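Local coordinates for ChrR-like cupin domain-containing protein (Ralstonia eutropha JMP134, PDB 3EBR), which is of unknown function but has a cupin fold resembling that of ChrR and is found as an assembly of four subunits, at residues V31-I36 with T43-K48; H59-V64 with E117-D122; G71-K76 with P106-F111. All blocks are in the same frame, centred on the assembly; numbering follows the deposited sequence.

Interaction 1 of 3, residues V31-I36 with T43-K48; sequences VKYFKI and TITLLK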
loop_
_atom_site.group_PDB
_atom_site.type_symbol
_atom_site.label_atom_id
_atom_site.label_comp_id
_atom_site.label_asym_id
_atom_site.label_seq_id
_atom_site.Cartn_x
_atom_site.Cartn_y
_atom_site.Cartn_z
ATOM N N VAL A 31 18.513 -10.608 13.342
ATOM C CA VAL A 31 17.661 -10.129 12.251
ATOM C C VAL A 31 18.309 -10.506 10.919
ATOM O O VAL A 31 19.528 -10.608 10.849
ATOM C CB VAL A 31 17.434 -8.591 12.334
ATOM C CG1 VAL A 31 18.761 -7.829 12.255
ATOM C CG2 VAL A 31 16.459 -8.093 11.248
ATOM N N LYS A 32 17.494 -10.771 9.897
ATOM C CA LYS A 32 17.964 -11.080 8.544
ATOM C C LYS A 32 17.134 -10.185 7.625
ATOM O O LYS A 32 15.913 -10.292 7.629
ATOM C CB LYS A 32 17.809 -12.566 8.205
ATOM C CG LYS A 32 18.273 -12.958 6.772
ATOM C CD LYS A 32 18.100 -14.436 6.433
ATOM C CE LYS A 32 19.091 -15.324 7.154
ATOM N NZ LYS A 32 18.871 -16.773 6.848
ATOM N N TYR A 33 17.790 -9.311 6.859
ATOM C CA TYR A 33 17.107 -8.384 5.943
ATOM C C TYR A 33 16.956 -8.935 4.523
ATOM O O TYR A 33 17.950 -9.311 3.899
ATOM C CB TYR A 33 17.846 -7.036 5.886
ATOM C CG TYR A 33 17.826 -6.314 7.206
ATOM C CD1 TYR A 33 16.701 -5.592 7.590
ATOM C CD2 TYR A 33 18.918 -6.352 8.078
ATOM C CE1 TYR A 33 16.651 -4.933 8.803
ATOM C CE2 TYR A 33 18.878 -5.682 9.299
ATOM C CZ TYR A 33 17.736 -4.974 9.646
ATOM O OH TYR A 33 17.640 -4.324 10.836
ATOM N N PHE A 34 15.711 -8.977 4.037
ATOM C CA PHE A 34 15.370 -9.425 2.677
ATOM C C PHE A 34 15.032 -8.264 1.748
ATOM O O PHE A 34 15.373 -8.318 0.573
ATOM C CB PHE A 34 14.209 -10.421 2.694
ATOM C CG PHE A 34 14.577 -11.755 3.264
ATOM C CD1 PHE A 34 15.090 -12.750 2.440
ATOM C CD2 PHE A 34 14.431 -12.017 4.614
ATOM C CE1 PHE A 34 15.438 -13.989 2.948
ATOM C CE2 PHE A 34 14.782 -13.258 5.134
ATOM C CZ PHE A 34 15.284 -14.247 4.297
ATOM N N LYS A 35 14.330 -7.248 2.250
ATOM C CA LYS A 35 13.961 -6.101 1.442
ATOM C C LYS A 35 13.923 -4.883 2.360
ATOM O O LYS A 35 13.561 -5.019 3.512
ATOM C CB LYS A 35 12.589 -6.348 0.807
ATOM C CG LYS A 35 12.373 -5.725 -0.565
ATOM C CD LYS A 35 13.192 -6.528 -1.591
ATOM C CE LYS A 35 13.091 -6.005 -2.973
ATOM N NZ LYS A 35 14.088 -6.706 -3.838
ATOM N N ILE A 36 14.363 -3.724 1.870
ATOM C CA ILE A 36 14.376 -2.473 2.625
ATOM C C ILE A 36 13.931 -1.392 1.646
ATOM O O ILE A 36 14.756 -0.753 1.033
ATOM C CB ILE A 36 15.772 -2.163 3.243
ATOM C CG1 ILE A 36 16.239 -3.270 4.199
ATOM C CG2 ILE A 36 15.735 -0.832 3.982
ATOM C CD1 ILE A 36 17.594 -2.987 4.881
ATOM N N THR A 43 10.053 -2.910 5.233
ATOM C CA THR A 43 11.122 -3.889 5.380
ATOM C C THR A 43 10.506 -5.280 5.516
ATOM O O THR A 43 9.429 -5.422 6.093
ATOM C CB THR A 43 12.031 -3.645 6.585
ATOM O OG1 THR A 43 11.264 -3.791 7.770
ATOM C CG2 THR A 43 12.636 -2.253 6.534
ATOM N N ILE A 44 11.180 -6.272 4.929
ATOM C CA ILE A 44 10.796 -7.683 4.980
ATOM C C ILE A 44 11.969 -8.352 5.686
ATOM O O ILE A 44 13.102 -8.231 5.228
ATOM C CB ILE A 44 10.542 -8.311 3.606
ATOM C CG1 ILE A 44 9.381 -7.611 2.884
ATOM C CG2 ILE A 44 10.216 -9.793 3.763
ATOM C CD1 ILE A 44 9.072 -8.177 1.487
ATOM N N THR A 45 11.717 -9.000 6.819
ATOM C CA THR A 45 12.773 -9.659 7.592
ATOM C C THR A 45 12.361 -10.918 8.330
ATOM O O THR A 45 11.178 -11.183 8.478
ATOM C CB THR A 45 13.296 -8.714 8.729
ATOM O OG1 THR A 45 12.205 -8.374 9.594
ATOM C CG2 THR A 45 13.906 -7.436 8.198
ATOM N N LEU A 46 13.365 -11.700 8.725
ATOM C CA LEU A 46 13.216 -12.863 9.603
ATOM C C LEU A 46 13.807 -12.280 10.862
ATOM O O LEU A 46 14.777 -11.514 10.777
ATOM C CB LEU A 46 13.955 -14.119 9.166
ATOM C CG LEU A 46 13.315 -14.990 8.084
ATOM C CD1 LEU A 46 14.321 -15.985 7.562
ATOM C CD2 LEU A 46 12.065 -15.695 8.614
ATOM N N LEU A 47 13.234 -12.613 12.012
ATOM C CA LEU A 47 13.692 -12.095 13.295
ATOM C C LEU A 47 13.744 -13.249 14.287
ATOM O O LEU A 47 12.705 -13.819 14.584
ATOM C CB LEU A 47 12.728 -10.992 13.730
ATOM C CG LEU A 47 12.981 -10.097 14.938
ATOM C CD1 LEU A 47 14.252 -9.270 14.768
ATOM C CD2 LEU A 47 11.780 -9.185 15.133
ATOM N N LYS A 48 14.951 -13.622 14.741
ATOM C CA LYS A 48 15.183 -14.716 15.705
ATOM C C LYS A 48 15.346 -14.106 17.090
ATOM O O LYS A 48 16.029 -13.084 17.239
ATOM C CB LYS A 48 16.408 -15.569 15.320
ATOM C CG LYS A 48 16.867 -16.651 16.335
ATOM C CD LYS A 48 17.964 -17.562 15.756
#
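A beta hairpin of the cupin barrel joins Val31-Ile36 to Thr43-Lys48, and a classic bulge interrupts its antiparallel ladder. Before the bulge, Lys32 and Leu46 form a hydrogen-bonded pair. Lys32 N donates a hydrogen bond to Leu46 O at 3.0 Å, and Leu46 N returns a bond to Lys32 O at 3.1 Å. At Phe34 the strand kinks at the bulge. Phe34 and Lys35 both face Ile44 here, and the register slips by one residue. Ile44 O receives Phe34 N at 3.0 Å and, more weakly, Lys35 N at 3.4 Å. Ile44 N then bonds to Lys35 O and restores the ladder.

Side chains fill both faces of the hairpin. On one face, the methyl CG2 of Thr45 lies 3.4 Å from Tyr33 CD1 and 4.0 Å from Val31 CG2. Tyr33 and Thr45 run side by side and point the same way. Helix 133-146 packs on this face through Tyr33 and Ile36. On the other face, Phe34 turns its ring edge to Leu46. Its CE2 comes to 3.7 Å from Leu46 CD1. With CG beside the backbone N (chi1 -71°), the ring reaches along the strand to Leu46, two residues beyond Ile44. Lys35 lays its CB against Ile44 CB at 4.0 Å, while its amine leaves to bond Thr156 O. The amine of Lys32 leaves likewise, for Gly14 O. Val87, Ile65 and Tyr67 of the second subunit pack on Phe34, Ile44 and Leu46.

The chemistry is therefore divided. Backbone bonds set the register and pair the amides of Lys32, Phe34, Ile44 and Leu46, with Ile44 O taking a second, weak donor at the bulge. Phe34, Ile44 and Leu46 form an apolar patch on which the second subunit packs.

Interaction 2 of 3, residues H59-V64 with E117-D122; sequences HHTGTV and ELLYLD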
loop_
_atom_site.group_PDB
_atom_site.type_symbol
_atom_site.label_atom_id
_atom_site.label_comp_id
_atom_site.label_asym_id
_atom_site.label_seq_id
_atom_site.Cartn_x
_atom_site.Cartn_y
_atom_site.Cartn_z
ATOM N N HIS A 59 5.687 1.802 19.633
ATOM C CA HIS A 59 4.539 2.398 18.987
ATOM C C HIS A 59 4.950 2.241 17.553
ATOM O O HIS A 59 6.100 2.576 17.237
ATOM C CB HIS A 59 4.398 3.873 19.315
ATOM C CG HIS A 59 3.299 4.567 18.570
ATOM N ND1 HIS A 59 2.069 4.833 19.132
ATOM C CD2 HIS A 59 3.251 5.061 17.311
ATOM C CE1 HIS A 59 1.313 5.463 18.252
ATOM N NE2 HIS A 59 2.005 5.610 17.139
ATOM N N HIS A 60 4.045 1.738 16.709
ATOM C CA HIS A 60 4.315 1.551 15.283
ATOM C C HIS A 60 3.387 2.439 14.442
ATOM O O HIS A 60 2.174 2.447 14.660
ATOM C CB HIS A 60 4.204 0.080 14.889
ATOM C CG HIS A 60 4.571 -0.161 13.466
ATOM N ND1 HIS A 60 5.787 0.219 12.948
ATOM C CD2 HIS A 60 3.905 -0.761 12.460
ATOM C CE1 HIS A 60 5.840 -0.104 11.672
ATOM N NE2 HIS A 60 4.715 -0.714 11.353
ATOM N N THR A 61 3.971 3.164 13.478
ATOM C CA THR A 61 3.237 4.095 12.612
ATOM C C THR A 61 2.393 3.515 11.465
ATOM O O THR A 61 1.416 4.155 11.066
ATOM C CB THR A 61 4.238 5.133 12.028
ATOM O OG1 THR A 61 5.256 4.461 11.279
ATOM C CG2 THR A 61 4.892 5.947 13.154
ATOM N N GLY A 62 2.768 2.349 10.934
ATOM C CA GLY A 62 2.028 1.695 9.838
ATOM C C GLY A 62 1.560 0.320 10.262
ATOM O O GLY A 62 1.172 0.131 11.405
ATOM N N THR A 63 1.575 -0.639 9.352
ATOM C CA THR A 63 1.127 -1.993 9.654
ATOM C C THR A 63 2.303 -2.936 9.805
ATOM O O THR A 63 3.438 -2.589 9.463
ATOM C CB THR A 63 0.222 -2.516 8.540
ATOM O OG1 THR A 63 0.935 -2.467 7.306
ATOM C CG2 THR A 63 -1.029 -1.664 8.422
ATOM N N VAL A 64 2.019 -4.112 10.361
ATOM C CA VAL A 64 2.987 -5.180 10.536
ATOM C C VAL A 64 2.262 -6.509 10.322
ATOM O O VAL A 64 1.249 -6.745 10.972
ATOM C CB VAL A 64 3.638 -5.230 11.935
ATOM C CG1 VAL A 64 4.675 -6.357 11.991
ATOM C CG2 VAL A 64 4.309 -3.937 12.281
ATOM N N GLU A 117 7.689 3.233 10.609
ATOM C CA GLU A 117 8.702 3.239 11.658
ATOM C C GLU A 117 8.218 2.633 12.961
ATOM O O GLU A 117 7.025 2.638 13.228
ATOM C CB GLU A 117 9.149 4.670 11.940
ATOM C CG GLU A 117 9.561 5.436 10.702
ATOM C CD GLU A 117 10.251 6.745 11.002
ATOM O OE1 GLU A 117 10.126 7.287 12.124
ATOM O OE2 GLU A 117 10.913 7.248 10.086
ATOM N N LEU A 118 9.174 2.126 13.748
ATOM C CA LEU A 118 8.964 1.534 15.073
ATOM C C LEU A 118 9.551 2.524 16.081
ATOM O O LEU A 118 10.770 2.646 16.161
ATOM C CB LEU A 118 9.644 0.167 15.203
ATOM C CG LEU A 118 9.113 -1.021 14.401
ATOM C CD1 LEU A 118 10.073 -2.199 14.495
ATOM C CD2 LEU A 118 7.748 -1.424 14.891
ATOM N N LEU A 119 8.695 3.229 16.819
ATOM C CA LEU A 119 9.100 4.212 17.833
ATOM C C LEU A 119 9.124 3.516 19.196
ATOM O O LEU A 119 8.071 3.240 19.755
ATOM C CB LEU A 119 8.134 5.402 17.833
ATOM C CG LEU A 119 7.940 6.144 16.500
ATOM C CD1 LEU A 119 6.825 7.181 16.625
ATOM C CD2 LEU A 119 9.232 6.789 16.024
ATOM N N TYR A 120 10.317 3.224 19.718
ATOM C CA TYR A 120 10.472 2.536 21.020
ATOM C C TYR A 120 10.220 3.524 22.148
ATOM O O TYR A 120 10.668 4.666 22.055
ATOM C CB TYR A 120 11.839 1.850 21.122
ATOM C CG TYR A 120 11.956 0.757 20.082
ATOM C CD1 TYR A 120 11.498 -0.537 20.346
ATOM C CD2 TYR A 120 12.464 1.024 18.810
ATOM C CE1 TYR A 120 11.573 -1.547 19.378
ATOM C CE2 TYR A 120 12.541 0.032 17.851
ATOM C CZ TYR A 120 12.100 -1.256 18.126
ATOM O OH TYR A 120 12.184 -2.241 17.157
ATOM N N LEU A 121 9.522 3.065 23.197
ATOM C CA LEU A 121 9.117 3.897 24.338
ATOM C C LEU A 121 9.627 3.506 25.727
ATOM O O LEU A 121 9.995 2.354 25.939
ATOM C CB LEU A 121 7.584 3.892 24.411
ATOM C CG LEU A 121 6.787 4.308 23.169
ATOM C CD1 LEU A 121 5.305 4.160 23.462
ATOM C CD2 LEU A 121 7.095 5.722 22.725
ATOM N N ASP A 122 9.626 4.488 26.647
ATOM C CA ASP A 122 9.994 4.325 28.072
ATOM C C ASP A 122 8.733 3.969 28.825
ATOM O O ASP A 122 7.650 3.976 28.233
ATOM C CB ASP A 122 10.551 5.622 28.719
ATOM C CG ASP A 122 11.960 5.924 28.331
#
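The imidazole of His60, in the conformer described, meets Leu118 at its edge, where Leu118 N lies in the ring plane. Thr63 C also lies at the edge in that plane, and Gly62 N sits 3.6 Å above one face, offset toward the rim. Leu118 CD2 and Glu117 O approach the ring obliquely. His60 was modelled in two conformers, so all these ring contacts are doubtful, as are the weak bond from ND1 to Glu117 O and the bond from NE2 to Thr63 O. The other ring, His59, meets Leu119 CD1 obliquely, 4.2 Å from its CD2. Its NE2 bonds to Glu117 of the third subunit and its ND1 to Arg95.

The backbone bonds are clearer. His59 and Leu119 form a hydrogen-bonded antiparallel pair. His59 N reaches Leu119 O at 2.8 Å, and Leu119 N bonds back to His59 O at 2.7 Å. Past this pair the strand gives way to a turn. Thr61 N binds Glu117 O at 3.1 Å, and Glu117 N binds Thr61 OG1 at 2.8 Å. The threonine thus grips Glu117 by both backbone and side chain.

Glu117 OE2 bonds to Ser93 and His59 of the third subunit; Asn132 of its own chain also holds it. Residues of this pairing thus line a subunit contact. Strands 58-60 and 118-121 pair antiparallel in one of the two sheets of the cupin beta barrel.

Interaction 3 of 3, residues G71-K76 with P106-F111; sequences GSWRYK and PDIITF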
loop_
_atom_site.group_PDB
_atom_site.type_symbol
_atom_site.label_atom_id
_atom_site.label_comp_id
_atom_site.label_asym_id
_atom_site.label_seq_id
_atom_site.Cartn_x
_atom_site.Cartn_y
_atom_site.Cartn_z
ATOM N N GLY A 71 8.283 -21.285 17.397
ATOM C CA GLY A 71 8.189 -20.752 18.738
ATOM C C GLY A 71 6.834 -20.125 18.974
ATOM O O GLY A 71 5.962 -20.159 18.094
ATOM N N SER A 72 6.646 -19.589 20.181
ATOM C CA SER A 72 5.397 -18.923 20.563
ATOM C C SER A 72 5.706 -17.608 21.254
ATOM O O SER A 72 6.683 -17.510 21.993
ATOM C CB SER A 72 4.536 -19.796 21.471
ATOM O OG SER A 72 4.320 -21.066 20.896
ATOM N N TRP A 73 4.868 -16.609 21.010
ATOM C CA TRP A 73 5.034 -15.287 21.598
ATOM C C TRP A 73 3.676 -14.619 21.711
ATOM O O TRP A 73 2.666 -15.161 21.255
ATOM C CB TRP A 73 6.015 -14.458 20.765
ATOM C CG TRP A 73 5.563 -14.244 19.368
ATOM C CD1 TRP A 73 5.793 -15.054 18.307
ATOM C CD2 TRP A 73 4.794 -13.142 18.877
ATOM N NE1 TRP A 73 5.211 -14.535 17.190
ATOM C CE2 TRP A 73 4.588 -13.360 17.505
ATOM C CE3 TRP A 73 4.255 -11.997 19.470
ATOM C CZ2 TRP A 73 3.868 -12.469 16.705
ATOM C CZ3 TRP A 73 3.539 -11.122 18.690
ATOM C CH2 TRP A 73 3.349 -11.355 17.316
ATOM N N ARG A 74 3.672 -13.448 22.333
ATOM C CA ARG A 74 2.465 -12.661 22.546
ATOM C C ARG A 74 2.793 -11.228 22.893
ATOM O O ARG A 74 3.958 -10.893 23.110
ATOM C CB ARG A 74 1.661 -13.277 23.693
ATOM C CG ARG A 74 2.478 -13.524 24.989
ATOM C CD ARG A 74 1.636 -14.176 26.058
ATOM N NE ARG A 74 0.820 -13.210 26.790
ATOM C CZ ARG A 74 1.130 -12.637 27.961
ATOM N NH1 ARG A 74 2.264 -12.913 28.635
ATOM N NH2 ARG A 74 0.265 -11.769 28.492
ATOM N N TYR A 75 1.755 -10.397 22.918
ATOM C CA TYR A 75 1.854 -9.007 23.315
ATOM C C TYR A 75 1.260 -8.942 24.702
ATOM O O TYR A 75 0.231 -9.584 24.946
ATOM C CB TYR A 75 1.091 -8.061 22.387
ATOM C CG TYR A 75 1.615 -8.012 20.977
ATOM C CD1 TYR A 75 2.930 -7.620 20.729
ATOM C CD2 TYR A 75 0.793 -8.280 19.880
ATOM C CE1 TYR A 75 3.434 -7.527 19.441
ATOM C CE2 TYR A 75 1.296 -8.191 18.562
ATOM C CZ TYR A 75 2.614 -7.802 18.363
ATOM O OH TYR A 75 3.142 -7.748 17.105
ATOM N N LYS A 76 1.893 -8.185 25.610
ATOM C CA LYS A 76 1.384 -7.999 26.986
ATOM C C LYS A 76 0.006 -7.306 27.028
ATOM O O LYS A 76 -0.751 -7.509 27.969
ATOM C CB LYS A 76 2.343 -7.166 27.853
ATOM C CG LYS A 76 3.710 -7.766 28.140
ATOM C CD LYS A 76 4.514 -6.887 29.127
ATOM N N PRO A 106 11.678 -23.559 22.560
ATOM C CA PRO A 106 12.245 -23.179 21.249
ATOM C C PRO A 106 12.389 -21.677 21.026
ATOM O O PRO A 106 11.612 -20.892 21.575
ATOM C CB PRO A 106 11.252 -23.765 20.233
ATOM C CG PRO A 106 10.126 -24.322 21.001
ATOM C CD PRO A 106 10.531 -24.482 22.411
ATOM N N ASP A 107 13.395 -21.298 20.238
ATOM C CA ASP A 107 13.653 -19.890 19.932
ATOM C C ASP A 107 12.558 -19.425 18.995
ATOM O O ASP A 107 12.055 -20.207 18.188
ATOM C CB ASP A 107 15.037 -19.687 19.308
ATOM C CG ASP A 107 16.183 -20.127 20.229
ATOM O OD1 ASP A 107 15.957 -20.400 21.440
ATOM O OD2 ASP A 107 17.325 -20.195 19.727
ATOM N N ILE A 108 12.187 -18.157 19.126
ATOM C CA ILE A 108 11.121 -17.557 18.345
ATOM C C ILE A 108 11.688 -17.021 17.042
ATOM O O ILE A 108 12.546 -16.149 17.089
ATOM C CB ILE A 108 10.404 -16.396 19.107
ATOM C CG1 ILE A 108 9.629 -16.895 20.337
ATOM C CG2 ILE A 108 9.412 -15.663 18.197
ATOM C CD1 ILE A 108 10.440 -17.417 21.505
ATOM N N ILE A 109 11.233 -17.566 15.908
ATOM C CA ILE A 109 11.623 -17.115 14.571
ATOM C C ILE A 109 10.333 -16.568 13.975
ATOM O O ILE A 109 9.310 -17.261 14.021
ATOM C CB ILE A 109 12.157 -18.226 13.649
ATOM C CG1 ILE A 109 13.278 -19.057 14.305
ATOM C CG2 ILE A 109 12.650 -17.608 12.323
ATOM C CD1 ILE A 109 14.526 -18.305 14.583
ATOM N N THR A 110 10.357 -15.349 13.433
ATOM C CA THR A 110 9.169 -14.732 12.820
ATOM C C THR A 110 9.495 -14.047 11.506
ATOM O O THR A 110 10.534 -13.411 11.403
ATOM C CB THR A 110 8.526 -13.665 13.743
ATOM O OG1 THR A 110 9.451 -12.592 13.977
ATOM C CG2 THR A 110 8.096 -14.280 15.075
ATOM N N PHE A 111 8.600 -14.184 10.522
ATOM C CA PHE A 111 8.716 -13.557 9.207
ATOM C C PHE A 111 7.840 -12.329 9.331
ATOM O O PHE A 111 6.639 -12.463 9.506
ATOM C CB PHE A 111 8.256 -14.468 8.082
ATOM C CG PHE A 111 8.264 -13.803 6.741
ATOM C CD1 PHE A 111 9.468 -13.519 6.111
ATOM C CD2 PHE A 111 7.075 -13.481 6.089
ATOM C CE1 PHE A 111 9.494 -12.905 4.871
ATOM C CE2 PHE A 111 7.096 -12.873 4.829
ATOM C CZ PHE A 111 8.309 -12.575 4.229
#
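Trp73 packs against Ile108 and Thr110 across the interior of the cupin barrel, between strands of its two facing sheets. Its CB points toward segment 106-111. CG lies between the backbone N and the carbonyl carbon (chi1 61°), and this turns the five-membered ring toward strand 108-115. CD1 is 3.7 Å from Ile108 CG2 and 4.0 Å from Thr110 CG2. NE1 comes next, 3.6 Å from the same Thr110 methyl, a van der Waals contact; its N-H bonds to Thr68 OG1. Both branched side chains cross the indole at about a right angle. At the far end of the indole, CZ3 lies 3.5 Å above the ring plane of Tyr75, offset toward the rim.

Nearer the start of the segment the backbones themselves come close. Gly71 CA lies 4.4 Å from Ile108 CA, an approach that the lack of a side chain permits; its positive phi (83°) also favours glycine. No hydrogen bond links the two segments directly. Polar groups at this end find partners beside them: Asp107 O bonds to Gln70 NE2, and the Tyr102 hydroxyl is shared between Pro106 O and, weakly, Ser72 N. Thr110 OG1 turns to Asn112 OD1, and the Thr110 methyl CG2 faces the indole. Of the two branches of Ile108, CG2 goes to Trp73 and CG1 lies 3.4 Å from Ser72 O.

From the N terminus, interaction 1 comes first. It closes the short hairpin of strands 30-37 and 42-49 before either of the others opens. Interaction 2 then opens at 59-64 and interaction 3 at 71-76. Interaction 3 closes first, at 106-111, and interaction 2 follows at 117-122, so the loop of interaction 3 lies wholly within that of interaction 2. Interactions 1 and 3 touch: strands 42-49 and 108-115 are neighbours in the six-stranded sheet, and Leu47 N probably bonds to Thr110 O. Interaction 2 joins strands of the five-stranded sheet. Interaction 3 bridges the two sheets. Interactions 1 and 3 both reach the second subunit, and interaction 2 the third.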